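Local coordinates for protein Beta/alpha-amylase (Paenibacillus polymyxa, PDB 3VOC) that removes successive maltose units from the non-reducing ends of alpha-1,4-glucan chains, this chain being the beta-amylase catalytic domain of a larger secreted amylase precursor, at residues I154-G159 with V274-K279; A37-V42 with V75-T80; F183-E188 with K243-W248. One frame throughout, in Å; residues are numbered along the deposited sequence.

How the contacts relate
Contacts 1 and 2 belong to the same closed parallel barrel of eight strands, the TIM barrel that forms this catalytic domain. Along the chain contact 2 comes first, joining strands 37-43 and 73-79; contact 1 follows, joining 153-156 to 275-279. Strand 153-156 also neighbours 73-79, so the four strands run consecutively round the wall, the two centres about 9 Å apart. Contact 3 lies at the periphery, its centre about 24 Å from that of contact 1 and 30 Å from that of contact 2, in the connection that includes helix 240-268, the helix before strand 275-279. Contacts 1 and 2 hold Lys279 and Asp41, which probably bind substrate; contact 3 is packing away from the active site.

Contact 1: I154-G159 with V274-K279; sequences IYLSGG and VRIGAK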
loop_
_atom_site.group_PDB
_atom_site.type_symbol
_atom_site.label_atom_id
_atom_site.label_comp_id
_atom_site.label_asym_id
_atom_site.label_seq_id
_atom_site.Cartn_x
_atom_site.Cartn_y
_atom_site.Cartn_z
ATOM N N ILE A 154 -12.253 -4.975 -5.203
ATOM C CA ILE A 154 -12.122 -3.960 -4.143
ATOM C C ILE A 154 -10.702 -3.973 -3.590
ATOM O O ILE A 154 -10.154 -5.052 -3.374
ATOM C CB ILE A 154 -13.127 -4.220 -2.981
ATOM C CG1 ILE A 154 -14.574 -4.179 -3.516
ATOM C CG2 ILE A 154 -12.920 -3.200 -1.843
ATOM C CD1 ILE A 154 -15.659 -4.697 -2.551
ATOM N N TYR A 155 -10.121 -2.785 -3.362
ATOM C CA TYR A 155 -8.791 -2.699 -2.744
ATOM C C TYR A 155 -8.873 -2.266 -1.286
ATOM O O TYR A 155 -9.750 -1.475 -0.906
ATOM C CB TYR A 155 -7.842 -1.756 -3.528
ATOM C CG TYR A 155 -7.419 -2.303 -4.895
ATOM C CD1 TYR A 155 -7.093 -3.657 -5.064
ATOM C CD2 TYR A 155 -7.343 -1.471 -6.017
ATOM C CE1 TYR A 155 -6.722 -4.175 -6.329
ATOM C CE2 TYR A 155 -6.962 -1.971 -7.276
ATOM C CZ TYR A 155 -6.649 -3.324 -7.426
ATOM O OH TYR A 155 -6.279 -3.833 -8.674
ATOM N N LEU A 156 -7.948 -2.785 -0.474
ATOM C CA LEU A 156 -7.800 -2.338 0.902
ATOM C C LEU A 156 -6.547 -1.492 0.984
ATOM O O LEU A 156 -5.634 -1.665 0.162
ATOM C CB LEU A 156 -7.648 -3.534 1.836
ATOM C CG LEU A 156 -8.744 -4.592 1.738
ATOM C CD1 LEU A 156 -8.483 -5.678 2.769
ATOM C CD2 LEU A 156 -10.163 -3.990 1.880
ATOM N N SER A 157 -6.496 -0.606 1.982
ATOM C CA SER A 157 -5.293 0.140 2.317
ATOM C C SER A 157 -4.622 -0.489 3.548
ATOM O O SER A 157 -5.182 -0.491 4.662
ATOM C CB SER A 157 -5.639 1.610 2.581
ATOM O OG SER A 157 -4.524 2.298 3.119
ATOM N N GLY A 158 -3.423 -1.026 3.347
ATOM C CA GLY A 158 -2.688 -1.693 4.430
ATOM C C GLY A 158 -1.811 -0.764 5.255
ATOM O O GLY A 158 -1.153 -1.209 6.192
ATOM N N GLY A 159 -1.789 0.515 4.906
ATOM C CA GLY A 159 -0.969 1.499 5.624
ATOM C C GLY A 159 -0.745 2.767 4.818
ATOM O O GLY A 159 -1.543 3.085 3.917
ATOM N N VAL A 274 -16.437 -10.372 -4.836
ATOM C CA VAL A 274 -15.384 -10.113 -5.821
ATOM C C VAL A 274 -14.012 -10.317 -5.177
ATOM O O VAL A 274 -13.918 -10.428 -3.955
ATOM C CB VAL A 274 -15.483 -8.674 -6.377
ATOM C CG1 VAL A 274 -16.748 -8.499 -7.242
ATOM C CG2 VAL A 274 -15.411 -7.643 -5.220
ATOM N N ARG A 275 -12.959 -10.384 -5.993
ATOM C CA ARG A 275 -11.576 -10.401 -5.470
ATOM C C ARG A 275 -11.280 -9.131 -4.668
ATOM O O ARG A 275 -11.689 -8.031 -5.057
ATOM C CB ARG A 275 -10.543 -10.503 -6.611
ATOM C CG ARG A 275 -10.590 -11.788 -7.452
ATOM C CD ARG A 275 -10.547 -13.039 -6.582
ATOM N NE ARG A 275 -9.328 -13.089 -5.778
ATOM C CZ ARG A 275 -9.124 -13.932 -4.773
ATOM N NH1 ARG A 275 -10.065 -14.801 -4.425
ATOM N NH2 ARG A 275 -7.981 -13.897 -4.088
ATOM N N ILE A 276 -10.565 -9.300 -3.558
ATOM C CA ILE A 276 -10.128 -8.187 -2.732
ATOM C C ILE A 276 -8.604 -8.163 -2.811
ATOM O O ILE A 276 -7.946 -9.219 -2.769
ATOM C CB ILE A 276 -10.590 -8.374 -1.263
ATOM C CG1 ILE A 276 -12.113 -8.570 -1.211
ATOM C CG2 ILE A 276 -10.150 -7.183 -0.373
ATOM C CD1 ILE A 276 -12.642 -9.129 0.122
ATOM N N GLY A 277 -8.045 -6.963 -2.937
ATOM C CA GLY A 277 -6.605 -6.842 -3.032
ATOM C C GLY A 277 -5.990 -5.847 -2.063
ATOM O O GLY A 277 -6.684 -5.027 -1.442
ATOM N N ALA A 278 -4.670 -5.902 -1.958
ATOM C CA ALA A 278 -3.914 -4.914 -1.201
ATOM C C ALA A 278 -2.570 -4.740 -1.903
ATOM O O ALA A 278 -2.229 -5.513 -2.806
ATOM C CB ALA A 278 -3.727 -5.345 0.262
ATOM N N LYS A 279 -1.818 -3.725 -1.490
ATOM C CA LYS A 279 -0.624 -3.312 -2.219
ATOM C C LYS A 279 0.648 -3.415 -1.394
ATOM O O LYS A 279 0.690 -3.009 -0.225
ATOM C CB LYS A 279 -0.793 -1.882 -2.729
ATOM C CG LYS A 279 -2.152 -1.643 -3.422
ATOM C CD LYS A 279 -2.335 -0.218 -3.989
ATOM C CE LYS A 279 -3.688 -0.104 -4.725
ATOM N NZ LYS A 279 -3.841 1.164 -5.528
HETATM O O HOH W 1 -2.829 -1.892 0.496
#
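Ile154 and Tyr155 pair in parallel with Ile276 and Gly277, the short strand axes 154-156 and 275-279 approaching to 4.5 Å at an angle of 35°. Three backbone bonds tie them: Ile154 N to Arg275 O, Gly277 N to Ile154 O, and Leu156 N to Gly277 O, the last at 2.7 Å and nearly straight. Past that point the strands part, and a water takes over, donating to Leu156 O while accepting from the backbone N of both Gly158 and Lys279.

On the inner side of the wall, the edge of the Tyr155 ring rests against the backbone of Gly277, CD1 standing 3.8 Å from its CA; with no side chain there, the ring edge can come up to the backbone of Gly277. Lys279 crosses the tyrosine at about a right angle. Its chain is extended beyond CG, bringing CE to 4.1 Å from Tyr155 CD2 before NZ ends in a salt bridge with Glu359, probably the proton acceptor of the active site. Lys279 itself probably binds substrate. On the outer side, Leu156 CG meets Ile276 CG2 at 3.6 Å, and Ile154 CG1 lies 4.0 Å from Val274 CG2.

The outer residues Leu156 and Ile276 share Ala264 of helix 240-268, while Phe268 of that helix packs on Ile154. Within the barrel the backbone of Tyr155 bonds to strand 73-79, and that of Ala278 to strand 318-321.

Contact 2: A37-V42 with V75-T80; sequences AITTDV and VPIIST
The carboxylate of Asp41 is met near its plane by Ser79, whose OG donates to OD1 at 2.5 Å from the anti side, 17° out of that plane. The CD1 methyl of Ile77 lies over the other face, 4.0 Å from Asp41 OD1. Asp41 has its CG anti to the carbonyl carbon (chi1 -84°), which brings the acid over toward the second strand.

Thr39 and Val75 lie side by side on this inner face, CG2 of the threonine 4.0 Å from CB of the valine. On the outer face Val42 CG2 runs alongside Pro76 CB at 3.8 Å, under the helices 58-69 and 127-144. Five backbone bonds bind the parallel strands between these layers, from Val75 N to Ile38 O at one end to Ser79 N to Val42 O at the other. Thr40 N reaches Val75 O along a bent path, with 138° at the hydrogen.

Ser79 is thus held by its own backbone N to the strand whose acid it grips. Asp41 probably binds substrate, as in related enzymes, and His81, another such residue, packs against it; this is consistent with Ser79 acting as a second-shell residue that restrains the carboxylate.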
loop_
_atom_site.group_PDB
_atom_site.type_symbol
_atom_site.label_atom_id
_atom_site.label_comp_id
_atom_site.label_asym_id
_atom_site.label_seq_id
_atom_site.Cartn_x
_atom_site.Cartn_y
_atom_site.Cartn_z
ATOM N N ALA A 37 -12.021 -0.015 -16.057
ATOM C CA ALA A 37 -12.464 0.517 -14.770
ATOM C C ALA A 37 -11.715 1.763 -14.347
ATOM O O ALA A 37 -10.628 2.060 -14.862
ATOM C CB ALA A 37 -12.356 -0.541 -13.692
ATOM N N ILE A 38 -12.323 2.502 -13.425
ATOM C CA ILE A 38 -11.664 3.601 -12.736
ATOM C C ILE A 38 -11.374 3.156 -11.306
ATOM O O ILE A 38 -12.281 2.666 -10.614
ATOM C CB ILE A 38 -12.541 4.878 -12.701
ATOM C CG1 ILE A 38 -12.926 5.339 -14.129
ATOM C CG2 ILE A 38 -11.864 5.999 -11.866
ATOM C CD1 ILE A 38 -11.726 5.745 -15.025
ATOM N N THR A 39 -10.112 3.280 -10.879
ATOM C CA THR A 39 -9.758 3.031 -9.463
ATOM C C THR A 39 -9.756 4.356 -8.671
ATOM O O THR A 39 -9.373 5.413 -9.191
ATOM C CB THR A 39 -8.417 2.281 -9.266
ATOM O OG1 THR A 39 -7.332 3.188 -9.492
ATOM C CG2 THR A 39 -8.291 1.076 -10.238
ATOM N N THR A 40 -10.199 4.290 -7.416
ATOM C CA THR A 40 -10.541 5.513 -6.690
ATOM C C THR A 40 -10.183 5.388 -5.219
ATOM O O THR A 40 -10.685 4.496 -4.540
ATOM C CB THR A 40 -12.062 5.788 -6.771
ATOM O OG1 THR A 40 -12.466 5.883 -8.144
ATOM C CG2 THR A 40 -12.439 7.091 -6.017
ATOM N N ASP A 41 -9.329 6.284 -4.725
ATOM C CA ASP A 41 -9.178 6.442 -3.286
ATOM C C ASP A 41 -10.503 6.883 -2.672
ATOM O O ASP A 41 -11.012 7.964 -2.989
ATOM C CB ASP A 41 -8.103 7.465 -2.940
ATOM C CG ASP A 41 -6.710 6.865 -2.933
ATOM O OD1 ASP A 41 -6.493 5.821 -2.289
ATOM O OD2 ASP A 41 -5.827 7.455 -3.561
ATOM N N VAL A 42 -11.068 6.022 -1.830
ATOM C CA VAL A 42 -12.281 6.357 -1.055
ATOM C C VAL A 42 -11.758 6.747 0.315
ATOM O O VAL A 42 -11.494 5.889 1.179
ATOM C CB VAL A 42 -13.298 5.186 -1.042
ATOM C CG1 VAL A 42 -14.576 5.545 -0.280
ATOM C CG2 VAL A 42 -13.642 4.767 -2.493
ATOM N N VAL A 75 -13.589 0.614 -9.230
ATOM C CA VAL A 75 -12.800 -0.156 -8.265
ATOM C C VAL A 75 -12.438 0.743 -7.099
ATOM O O VAL A 75 -11.516 1.564 -7.195
ATOM C CB VAL A 75 -11.541 -0.790 -8.889
ATOM C CG1 VAL A 75 -10.686 -1.507 -7.804
ATOM C CG2 VAL A 75 -11.941 -1.765 -10.009
ATOM N N PRO A 76 -13.181 0.616 -5.991
ATOM C CA PRO A 76 -12.916 1.461 -4.837
ATOM C C PRO A 76 -11.710 0.954 -4.037
ATOM O O PRO A 76 -11.522 -0.258 -3.900
ATOM C CB PRO A 76 -14.197 1.315 -4.019
ATOM C CG PRO A 76 -14.617 -0.107 -4.294
ATOM C CD PRO A 76 -14.292 -0.323 -5.752
ATOM N N ILE A 77 -10.884 1.891 -3.575
ATOM C CA ILE A 77 -9.841 1.605 -2.613
ATOM C C ILE A 77 -10.382 2.174 -1.305
ATOM O O ILE A 77 -10.653 3.366 -1.220
ATOM C CB ILE A 77 -8.504 2.319 -2.960
ATOM C CG1 ILE A 77 -8.063 1.971 -4.402
ATOM C CG2 ILE A 77 -7.421 1.951 -1.915
ATOM C CD1 ILE A 77 -7.078 3.007 -5.062
ATOM N N ILE A 78 -10.564 1.325 -0.299
ATOM C CA ILE A 78 -11.000 1.834 1.006
ATOM C C ILE A 78 -9.779 2.459 1.715
ATOM O O ILE A 78 -8.977 1.778 2.363
ATOM C CB ILE A 78 -11.695 0.760 1.851
ATOM C CG1 ILE A 78 -12.766 0.024 1.023
ATOM C CG2 ILE A 78 -12.287 1.403 3.137
ATOM C CD1 ILE A 78 -13.841 0.947 0.371
ATOM N N SER A 79 -9.632 3.763 1.549
ATOM C CA SER A 79 -8.361 4.428 1.847
ATOM C C SER A 79 -8.314 4.961 3.278
ATOM O O SER A 79 -8.618 6.131 3.526
ATOM C CB SER A 79 -8.121 5.548 0.842
ATOM O OG SER A 79 -7.978 4.984 -0.441
ATOM N N THR A 80 -7.954 4.063 4.194
ATOM C CA THR A 80 -7.791 4.337 5.618
ATOM C C THR A 80 -6.370 4.898 5.863
ATOM O O THR A 80 -5.614 4.436 6.746
ATOM C CB THR A 80 -7.976 3.042 6.406
ATOM O OG1 THR A 80 -7.200 2.012 5.788
ATOM C CG2 THR A 80 -9.457 2.605 6.398
#

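Contact 3: F183-E188 with K243-W248; sequences FQAYTE and KDFLSW
Phe183 and Phe245 make the tight part of this contact, a T-shaped pair in which the edge of Phe245 points at the face of Phe183. The planes stand at 89° with centroids 5.2 Å apart, and CE2 of Phe245 sits over the centre of the Phe183 ring, 3.7 Å from its CD2 atom. Phe245 projects with CG anti to its own backbone N (chi1 168°), and this carries the ring outward from the helix to the loop. Leu246 comes up beside it on the next position, crossing Phe183 at about a right angle with CD2 3.7 Å from CE2 of that ring. Beside this pair, the methyl of Ala185 meets two aromatic edges that lie to the same side of it, near the plane of each ring: Trp248 CZ3 lies 3.9 Å from its CB, and Phe245 CE1 a little farther at 4.2 Å.

Segment 183-188 is irregular as far as Thr187 and belongs to the long connection that follows barrel strand 153-156; Thr187 is the N-cap of helix 188-202, its side chain capping a backbone N just past the segment. Its partner is an early part of helix 240-268, the last helix before strand 275-279 in this TIM barrel. The backbones stay well apart, Phe183 CA being 9.8 Å from Leu246 CA, so the meeting is made by side chains alone, without a hydrogen bond between the segments.

Toward solvent the contact stops. Glu188 is exposed and pairs with Lys191, while Lys243 and Ser247 lie partly exposed on the far side of the helix. Tyr186 starts away from the helix and its hydroxyl bonds to Pro225 O. Asp244, though buried, faces other partners, forming a salt bridge with Lys201 and hydrogen bonds with Tyr202 and Trp212.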
loop_
_atom_site.group_PDB
_atom_site.type_symbol
_atom_site.label_atom_id
_atom_site.label_comp_id
_atom_site.label_asym_id
_atom_site.label_seq_id
_atom_site.Cartn_x
_atom_site.Cartn_y
_atom_site.Cartn_z
ATOM N N PHE A 183 13.462 2.907 10.625
ATOM C CA PHE A 183 12.571 1.983 11.343
ATOM C C PHE A 183 11.511 2.765 12.132
ATOM O O PHE A 183 11.767 3.876 12.581
ATOM C CB PHE A 183 13.364 1.050 12.280
ATOM C CG PHE A 183 14.217 0.038 11.558
ATOM C CD1 PHE A 183 15.593 0.024 11.732
ATOM C CD2 PHE A 183 13.647 -0.915 10.726
ATOM C CE1 PHE A 183 16.391 -0.904 11.065
ATOM C CE2 PHE A 183 14.444 -1.862 10.049
ATOM C CZ PHE A 183 15.816 -1.856 10.225
ATOM N N GLN A 184 10.336 2.163 12.306
ATOM C CA GLN A 184 9.144 2.859 12.793
ATOM C C GLN A 184 8.524 2.133 13.982
ATOM O O GLN A 184 7.290 1.997 14.085
ATOM C CB GLN A 184 8.127 2.972 11.648
ATOM C CG GLN A 184 8.641 3.756 10.428
ATOM C CD GLN A 184 8.861 5.229 10.750
ATOM O OE1 GLN A 184 8.073 5.829 11.476
ATOM N NE2 GLN A 184 9.934 5.819 10.205
ATOM N N ALA A 185 9.385 1.652 14.882
ATOM C CA ALA A 185 8.943 0.843 16.005
ATOM C C ALA A 185 9.339 1.477 17.330
ATOM O O ALA A 185 9.670 0.763 18.285
ATOM C CB ALA A 185 9.526 -0.587 15.891
ATOM N N TYR A 186 9.276 2.812 17.400
ATOM C CA TYR A 186 9.807 3.531 18.571
ATOM C C TYR A 186 8.786 4.098 19.526
ATOM O O TYR A 186 9.152 4.686 20.554
ATOM C CB TYR A 186 10.898 4.542 18.173
ATOM C CG TYR A 186 12.016 3.805 17.479
ATOM C CD1 TYR A 186 13.138 3.347 18.190
ATOM C CD2 TYR A 186 11.913 3.475 16.136
ATOM C CE1 TYR A 186 14.153 2.612 17.538
ATOM C CE2 TYR A 186 12.900 2.753 15.488
ATOM C CZ TYR A 186 14.020 2.318 16.190
ATOM O OH TYR A 186 15.002 1.611 15.515
ATOM N N THR A 187 7.503 3.892 19.228
ATOM C CA THR A 187 6.479 4.165 20.242
ATOM C C THR A 187 6.697 3.210 21.411
ATOM O O THR A 187 7.291 2.131 21.247
ATOM C CB THR A 187 5.040 3.979 19.722
ATOM O OG1 THR A 187 4.910 2.689 19.107
ATOM C CG2 THR A 187 4.683 5.077 18.712
ATOM N N GLU A 188 6.241 3.602 22.593
ATOM C CA GLU A 188 6.310 2.697 23.732
ATOM C C GLU A 188 5.544 1.415 23.442
ATOM O O GLU A 188 5.993 0.330 23.820
ATOM C CB GLU A 188 5.810 3.362 25.009
ATOM C CG GLU A 188 6.718 4.505 25.491
ATOM C CD GLU A 188 8.175 4.071 25.629
ATOM O OE1 GLU A 188 8.446 3.016 26.242
ATOM O OE2 GLU A 188 9.055 4.788 25.117
ATOM N N LYS A 243 17.719 -10.559 13.209
ATOM C CA LYS A 243 16.738 -11.398 12.535
ATOM C C LYS A 243 15.435 -11.467 13.312
ATOM O O LYS A 243 14.374 -11.402 12.719
ATOM C CB LYS A 243 17.274 -12.816 12.273
ATOM C CG LYS A 243 18.355 -12.882 11.188
ATOM C CD LYS A 243 19.016 -14.271 11.137
ATOM C CE LYS A 243 19.635 -14.544 9.759
ATOM N NZ LYS A 243 20.527 -13.434 9.290
ATOM N N ASP A 244 15.519 -11.612 14.633
ATOM C CA ASP A 244 14.324 -11.560 15.468
ATOM C C ASP A 244 13.596 -10.220 15.342
ATOM O O ASP A 244 12.368 -10.186 15.262
ATOM C CB ASP A 244 14.654 -11.843 16.945
ATOM C CG ASP A 244 14.494 -13.306 17.308
ATOM O OD1 ASP A 244 13.571 -13.964 16.781
ATOM O OD2 ASP A 244 15.269 -13.809 18.146
ATOM N N PHE A 245 14.345 -9.115 15.355
ATOM C CA PHE A 245 13.708 -7.808 15.226
ATOM C C PHE A 245 12.996 -7.668 13.866
ATOM O O PHE A 245 11.825 -7.277 13.810
ATOM C CB PHE A 245 14.682 -6.632 15.418
ATOM C CG PHE A 245 14.079 -5.314 15.009
ATOM C CD1 PHE A 245 13.057 -4.745 15.771
ATOM C CD2 PHE A 245 14.478 -4.679 13.837
ATOM C CE1 PHE A 245 12.452 -3.560 15.390
ATOM C CE2 PHE A 245 13.880 -3.483 13.448
ATOM C CZ PHE A 245 12.856 -2.922 14.241
ATOM N N LEU A 246 13.708 -7.977 12.782
ATOM C CA LEU A 246 13.153 -7.794 11.441
ATOM C C LEU A 246 11.992 -8.722 11.178
ATOM O O LEU A 246 11.030 -8.323 10.532
ATOM C CB LEU A 246 14.226 -8.007 10.365
ATOM C CG LEU A 246 15.214 -6.868 10.147
ATOM C CD1 LEU A 246 16.207 -7.258 9.067
ATOM C CD2 LEU A 246 14.486 -5.573 9.771
ATOM N N SER A 247 12.087 -9.969 11.656
ATOM C CA SER A 247 10.969 -10.912 11.520
ATOM C C SER A 247 9.732 -10.413 12.263
ATOM O O SER A 247 8.609 -10.465 11.729
ATOM C CB SER A 247 11.365 -12.310 12.010
ATOM O OG SER A 247 10.295 -13.215 11.827
ATOM N N TRP A 248 9.932 -9.931 13.493
ATOM C CA TRP A 248 8.821 -9.386 14.274
ATOM C C TRP A 248 8.226 -8.136 13.600
ATOM O O TRP A 248 7.010 -7.969 13.514
ATOM C CB TRP A 248 9.255 -9.040 15.714
ATOM C CG TRP A 248 8.217 -8.166 16.391
ATOM C CD1 TRP A 248 7.045 -8.583 16.976
ATOM C CD2 TRP A 248 8.238 -6.735 16.502
ATOM N NE1 TRP A 248 6.345 -7.496 17.456
ATOM C CE2 TRP A 248 7.058 -6.352 17.184
ATOM C CE3 TRP A 248 9.146 -5.737 16.096
ATOM C CZ2 TRP A 248 6.752 -5.016 17.462
ATOM C CZ3 TRP A 248 8.843 -4.411 16.371
ATOM C CH2 TRP A 248 7.658 -4.062 17.067
#